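Local coordinates for Thiol:disulfide interchange protein dsbA-like (Escherichia coli, PDB 3C7M) that acts as a periplasmic thiol oxidase, passing its redox-active disulfide to other proteins and, with DsbI, forming an essential disulfide bond in the arylsulfate sulfotransferase AssT, at residues S69-A81 against N90-A102. Numbering follows the deposited sequence.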
loop_
_atom_site.group_PDB
_atom_site.type_symbol
_atom_site.label_atom_id
_atom_site.label_comp_id
_atom_site.label_asym_id
_atom_site.label_seq_id
_atom_site.Cartn_x
_atom_site.Cartn_y
_atom_site.Cartn_z
ATOM N N SER A 69 -3.655 -8.665 2.603
ATOM C CA SER A 69 -2.285 -8.476 3.085
ATOM C C SER A 69 -1.358 -9.611 2.644
ATOM O O SER A 69 -0.243 -9.361 2.187
ATOM C CB SER A 69 -2.250 -8.318 4.605
ATOM O OG SER A 69 -2.749 -7.044 4.977
ATOM N N GLU A 70 -1.823 -10.854 2.768
ATOM C CA GLU A 70 -1.027 -12.012 2.344
ATOM C C GLU A 70 -0.698 -11.956 0.861
ATOM O O GLU A 70 0.457 -12.134 0.463
ATOM C CB GLU A 70 -1.757 -13.311 2.655
ATOM C CG GLU A 70 -1.945 -13.562 4.145
ATOM C CD GLU A 70 -2.729 -14.832 4.431
ATOM O OE1 GLU A 70 -3.598 -15.208 3.609
ATOM O OE2 GLU A 70 -2.473 -15.455 5.485
ATOM N N VAL A 71 -1.712 -11.692 0.043
ATOM C CA VAL A 71 -1.501 -11.644 -1.405
ATOM C C VAL A 71 -0.510 -10.529 -1.742
ATOM O O VAL A 71 0.452 -10.745 -2.477
ATOM C CB VAL A 71 -2.840 -11.479 -2.163
ATOM C CG1 VAL A 71 -2.602 -11.165 -3.630
ATOM C CG2 VAL A 71 -3.700 -12.746 -2.013
ATOM N N PHE A 72 -0.730 -9.342 -1.180
ATOM C CA PHE A 72 0.148 -8.210 -1.472
ATOM C C PHE A 72 1.576 -8.426 -0.979
ATOM O O PHE A 72 2.515 -8.071 -1.685
ATOM C CB PHE A 72 -0.404 -6.903 -0.901
ATOM C CG PHE A 72 -1.731 -6.472 -1.484
ATOM C CD1 PHE A 72 -2.070 -6.736 -2.818
ATOM C CD2 PHE A 72 -2.623 -5.752 -0.697
ATOM C CE1 PHE A 72 -3.300 -6.321 -3.335
ATOM C CE2 PHE A 72 -3.851 -5.325 -1.210
ATOM C CZ PHE A 72 -4.187 -5.599 -2.528
ATOM N N ALA A 73 1.736 -9.008 0.214
ATOM C CA ALA A 73 3.074 -9.279 0.754
ATOM C C ALA A 73 3.823 -10.254 -0.145
ATOM O O ALA A 73 5.012 -10.071 -0.432
ATOM C CB ALA A 73 2.998 -9.816 2.185
ATOM N N VAL A 74 3.124 -11.285 -0.604
ATOM C CA VAL A 74 3.748 -12.254 -1.512
ATOM C C VAL A 74 4.176 -11.561 -2.806
ATOM O O VAL A 74 5.322 -11.693 -3.246
ATOM C CB VAL A 74 2.819 -13.452 -1.793
ATOM C CG1 VAL A 74 3.273 -14.216 -3.039
ATOM C CG2 VAL A 74 2.778 -14.374 -0.573
ATOM N N LEU A 75 3.272 -10.784 -3.394
ATOM C CA LEU A 75 3.543 -10.227 -4.718
ATOM C C LEU A 75 4.567 -9.102 -4.698
ATOM O O LEU A 75 5.373 -8.998 -5.617
ATOM C CB LEU A 75 2.248 -9.804 -5.416
ATOM C CG LEU A 75 1.254 -10.954 -5.643
ATOM C CD1 LEU A 75 -0.056 -10.433 -6.191
ATOM C CD2 LEU A 75 1.826 -12.064 -6.548
ATOM N N ILE A 76 4.552 -8.284 -3.646
ATOM C CA ILE A 76 5.572 -7.236 -3.485
ATOM C C ILE A 76 6.957 -7.850 -3.361
ATOM O O ILE A 76 7.899 -7.400 -4.004
ATOM C CB ILE A 76 5.276 -6.295 -2.286
ATOM C CG1 ILE A 76 4.139 -5.356 -2.658
ATOM C CG2 ILE A 76 6.514 -5.458 -1.926
ATOM C CD1 ILE A 76 3.538 -4.618 -1.474
ATOM N N ASN A 77 7.075 -8.884 -2.541
ATOM C CA ASN A 77 8.359 -9.570 -2.396
ATOM C C ASN A 77 8.849 -10.210 -3.691
ATOM O O ASN A 77 10.036 -10.132 -4.012
ATOM C CB ASN A 77 8.316 -10.550 -1.229
ATOM C CG ASN A 77 8.568 -9.856 0.104
ATOM O OD1 ASN A 77 9.715 -9.536 0.444
ATOM N ND2 ASN A 77 7.498 -9.591 0.853
ATOM N N LYS A 78 7.931 -10.803 -4.449
ATOM C CA LYS A 78 8.272 -11.355 -5.754
ATOM C C LYS A 78 8.744 -10.260 -6.719
ATOM O O LYS A 78 9.809 -10.395 -7.332
ATOM C CB LYS A 78 7.102 -12.141 -6.336
ATOM C CG LYS A 78 7.499 -13.045 -7.481
ATOM C CD LYS A 78 6.355 -13.963 -7.844
ATOM C CE LYS A 78 6.740 -14.940 -8.943
ATOM N NZ LYS A 78 6.833 -14.276 -10.262
ATOM N N ASP A 79 7.977 -9.172 -6.835
ATOM C CA ASP A 79 8.354 -8.053 -7.719
ATOM C C ASP A 79 9.726 -7.482 -7.340
ATOM O O ASP A 79 10.592 -7.294 -8.202
ATOM C CB ASP A 79 7.304 -6.931 -7.690
ATOM C CG ASP A 79 6.001 -7.305 -8.392
ATOM O OD1 ASP A 79 5.996 -8.185 -9.281
ATOM O OD2 ASP A 79 4.971 -6.684 -8.047
ATOM N N LYS A 80 9.917 -7.228 -6.048
ATOM C CA LYS A 80 11.189 -6.713 -5.527
ATOM C C LYS A 80 12.373 -7.633 -5.849
ATOM O O LYS A 80 13.431 -7.158 -6.279
ATOM C CB LYS A 80 11.091 -6.453 -4.021
ATOM C CG LYS A 80 10.418 -5.139 -3.674
ATOM N N ALA A 81 12.181 -8.939 -5.671
ATOM C CA ALA A 81 13.224 -9.928 -5.962
ATOM C C ALA A 81 13.597 -9.956 -7.444
ATOM O O ALA A 81 14.741 -10.266 -7.794
ATOM C CB ALA A 81 12.799 -11.315 -5.501
ATOM N N ASN A 90 4.574 -4.835 -15.681
ATOM C CA ASN A 90 4.811 -6.232 -15.326
ATOM C C ASN A 90 4.734 -6.523 -13.823
ATOM O O ASN A 90 4.978 -7.653 -13.408
ATOM C CB ASN A 90 6.160 -6.715 -15.871
ATOM C CG ASN A 90 6.247 -6.641 -17.386
ATOM O OD1 ASN A 90 5.347 -7.090 -18.101
ATOM N ND2 ASN A 90 7.342 -6.076 -17.885
ATOM N N SER A 91 4.409 -5.519 -13.009
ATOM C CA SER A 91 4.281 -5.732 -11.558
ATOM C C SER A 91 3.061 -6.582 -11.231
ATOM O O SER A 91 1.928 -6.219 -11.569
ATOM C CB SER A 91 4.223 -4.404 -10.803
ATOM O OG SER A 91 3.753 -4.566 -9.464
ATOM N N GLN A 92 3.303 -7.722 -10.595
ATOM C CA GLN A 92 2.220 -8.599 -10.160
ATOM C C GLN A 92 1.412 -7.969 -9.023
ATOM O O GLN A 92 0.187 -8.102 -8.979
ATOM C CB GLN A 92 2.764 -9.972 -9.778
ATOM C CG GLN A 92 3.251 -10.762 -10.994
ATOM C CD GLN A 92 3.786 -12.128 -10.624
ATOM O OE1 GLN A 92 4.908 -12.255 -10.131
ATOM N NE2 GLN A 92 2.989 -13.163 -10.871
ATOM N N PHE A 93 2.094 -7.267 -8.122
ATOM C CA PHE A 93 1.397 -6.548 -7.053
ATOM C C PHE A 93 0.405 -5.554 -7.646
ATOM O O PHE A 93 -0.758 -5.517 -7.240
ATOM C CB PHE A 93 2.384 -5.831 -6.125
ATOM C CG PHE A 93 1.748 -4.761 -5.277
ATOM C CD1 PHE A 93 0.937 -5.102 -4.198
ATOM C CD2 PHE A 93 1.955 -3.414 -5.561
ATOM C CE1 PHE A 93 0.350 -4.127 -3.412
ATOM C CE2 PHE A 93 1.374 -2.424 -4.776
ATOM C CZ PHE A 93 0.564 -2.781 -3.699
ATOM N N LYS A 94 0.866 -4.754 -8.610
ATOM C CA LYS A 94 0.017 -3.756 -9.244
ATOM C C LYS A 94 -1.240 -4.390 -9.847
ATOM O O LYS A 94 -2.352 -3.882 -9.673
ATOM C CB LYS A 94 0.801 -3.006 -10.314
ATOM C CG LYS A 94 0.005 -1.916 -10.978
ATOM C CD LYS A 94 0.876 -1.063 -11.884
ATOM C CE LYS A 94 -0.000 -0.241 -12.811
ATOM N NZ LYS A 94 0.809 0.822 -13.475
ATOM N N LYS A 95 -1.061 -5.523 -10.515
ATOM C CA LYS A 95 -2.179 -6.210 -11.145
ATOM C C LYS A 95 -3.193 -6.678 -10.111
ATOM O O LYS A 95 -4.401 -6.479 -10.284
ATOM C CB LYS A 95 -1.676 -7.387 -11.974
ATOM C CG LYS A 95 -0.902 -6.961 -13.215
ATOM C CD LYS A 95 -0.382 -8.157 -13.990
ATOM C CE LYS A 95 0.422 -7.720 -15.209
ATOM N NZ LYS A 95 0.990 -8.909 -15.917
ATOM N N ALA A 96 -2.708 -7.297 -9.035
ATOM C CA ALA A 96 -3.607 -7.749 -7.980
ATOM C C ALA A 96 -4.314 -6.582 -7.298
ATOM O O ALA A 96 -5.523 -6.643 -7.047
ATOM C CB ALA A 96 -2.864 -8.592 -6.951
ATOM N N LYS A 97 -3.563 -5.516 -7.006
ATOM C CA LYS A 97 -4.119 -4.360 -6.307
ATOM C C LYS A 97 -5.275 -3.748 -7.088
ATOM O O LYS A 97 -6.346 -3.505 -6.538
ATOM C CB LYS A 97 -3.035 -3.317 -6.040
ATOM C CG LYS A 97 -3.547 -2.065 -5.328
ATOM C CD LYS A 97 -2.437 -1.035 -5.060
ATOM C CE LYS A 97 -1.647 -0.694 -6.309
ATOM N NZ LYS A 97 -0.887 0.600 -6.175
ATOM N N PHE A 98 -5.076 -3.539 -8.383
ATOM C CA PHE A 98 -6.151 -2.950 -9.166
ATOM C C PHE A 98 -7.309 -3.899 -9.422
ATOM O O PHE A 98 -8.456 -3.445 -9.549
ATOM C CB PHE A 98 -5.625 -2.275 -10.427
ATOM C CG PHE A 98 -5.018 -0.938 -10.149
ATOM C CD1 PHE A 98 -5.830 0.158 -9.863
ATOM C CD2 PHE A 98 -3.641 -0.782 -10.115
ATOM C CE1 PHE A 98 -5.274 1.393 -9.571
ATOM C CE2 PHE A 98 -3.078 0.456 -9.838
ATOM C CZ PHE A 98 -3.898 1.543 -9.575
ATOM N N ALA A 99 -7.024 -5.200 -9.452
ATOM C CA ALA A 99 -8.088 -6.194 -9.570
ATOM C C ALA A 99 -9.000 -6.140 -8.346
ATOM O O ALA A 99 -10.228 -6.207 -8.481
ATOM C CB ALA A 99 -7.513 -7.585 -9.750
ATOM N N TYR A 100 -8.407 -6.020 -7.157
ATOM C CA TYR A 100 -9.210 -5.911 -5.939
ATOM C C TYR A 100 -9.982 -4.608 -5.874
ATOM O O TYR A 100 -11.142 -4.604 -5.487
ATOM C CB TYR A 100 -8.358 -6.085 -4.674
ATOM C CG TYR A 100 -7.960 -7.520 -4.433
ATOM C CD1 TYR A 100 -8.916 -8.534 -4.396
ATOM C CD2 TYR A 100 -6.629 -7.863 -4.233
ATOM C CE1 TYR A 100 -8.548 -9.865 -4.173
ATOM C CE2 TYR A 100 -6.251 -9.177 -4.011
ATOM C CZ TYR A 100 -7.216 -10.178 -3.978
ATOM O OH TYR A 100 -6.827 -11.485 -3.759
ATOM N N TYR A 101 -9.344 -3.502 -6.242
ATOM C CA TYR A 101 -10.052 -2.235 -6.248
ATOM C C TYR A 101 -11.250 -2.297 -7.205
ATOM O O TYR A 101 -12.350 -1.882 -6.842
ATOM C CB TYR A 101 -9.126 -1.107 -6.690
ATOM C CG TYR A 101 -8.169 -0.531 -5.664
ATOM C CD1 TYR A 101 -8.514 -0.408 -4.308
ATOM C CD2 TYR A 101 -6.935 -0.042 -6.078
ATOM C CE1 TYR A 101 -7.619 0.170 -3.391
ATOM C CE2 TYR A 101 -6.049 0.527 -5.185
ATOM C CZ TYR A 101 -6.394 0.634 -3.846
ATOM O OH TYR A 101 -5.505 1.215 -2.963
ATOM N N ALA A 102 -11.033 -2.822 -8.412
ATOM C CA ALA A 102 -12.119 -2.918 -9.399
ATOM C C ALA A 102 -13.234 -3.832 -8.904
ATOM O O ALA A 102 -14.415 -3.487 -8.993
ATOM C CB ALA A 102 -11.598 -3.378 -10.752
HETATM O O HOH W 1 6.900 -10.470 -10.319
#
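Leu75 and Phe93 are the nearest CA pair (4.9 Å) between two helical segments, 69-81 and 92-102, that run roughly antiparallel with 153° between their axes. At one end Asp79 grips the first turn of the second helix. Asp79 OD1 accepts from Gln92 N through its syn lone pair (3.0 Å), and Phe93 N reaches Asp79 OD2 at 2.9 Å. Ser91 OG also donates to Asp79 OD2, but from above the carboxylate plane, 52° out of it. That same hydroxyl is the N-cap, accepting from Lys94 N, so Asp79 holds both the capping residue and the first amides. Beside this site Gln92 OE1 accepts from Lys78 NZ at 2.8 Å, and one water donates to both Gln92 OE1 and Asp79 OD1; Gln92 NE2 is held by Ala128 O.

Further along, the packing is apolar and interlocked. Phe72 is a knob among Phe93, Ala96, Lys97 and Tyr100, and Phe93 one among Phe72, Leu75, Ile76 and Asp79. Phe93, whose CG swings to the far side from the main-chain nitrogen, turns its ring edge to the face of Phe72 in an offset edge-to-face pair, planes at 80°. Ile76 CG1 lies over one Phe93 face, 3.8 Å from the centroid, a CH-pi contact. Leu75 CD1 presses tightly on Ala96 CB at 3.4 Å. Tyr100 CD2 packs against Phe72 CZ, and the Tyr100 hydroxyl bonds Phe120 O.

Both segments belong to the helical part of the DsbA-like fold, and Phe93 and Lys97 also touch Phe25 of strand 20-25. The three protein donors and the water around the Asp79 carboxylate, together with the helix N-terminus, would probably stabilise its negative charge and fix where the second helix starts.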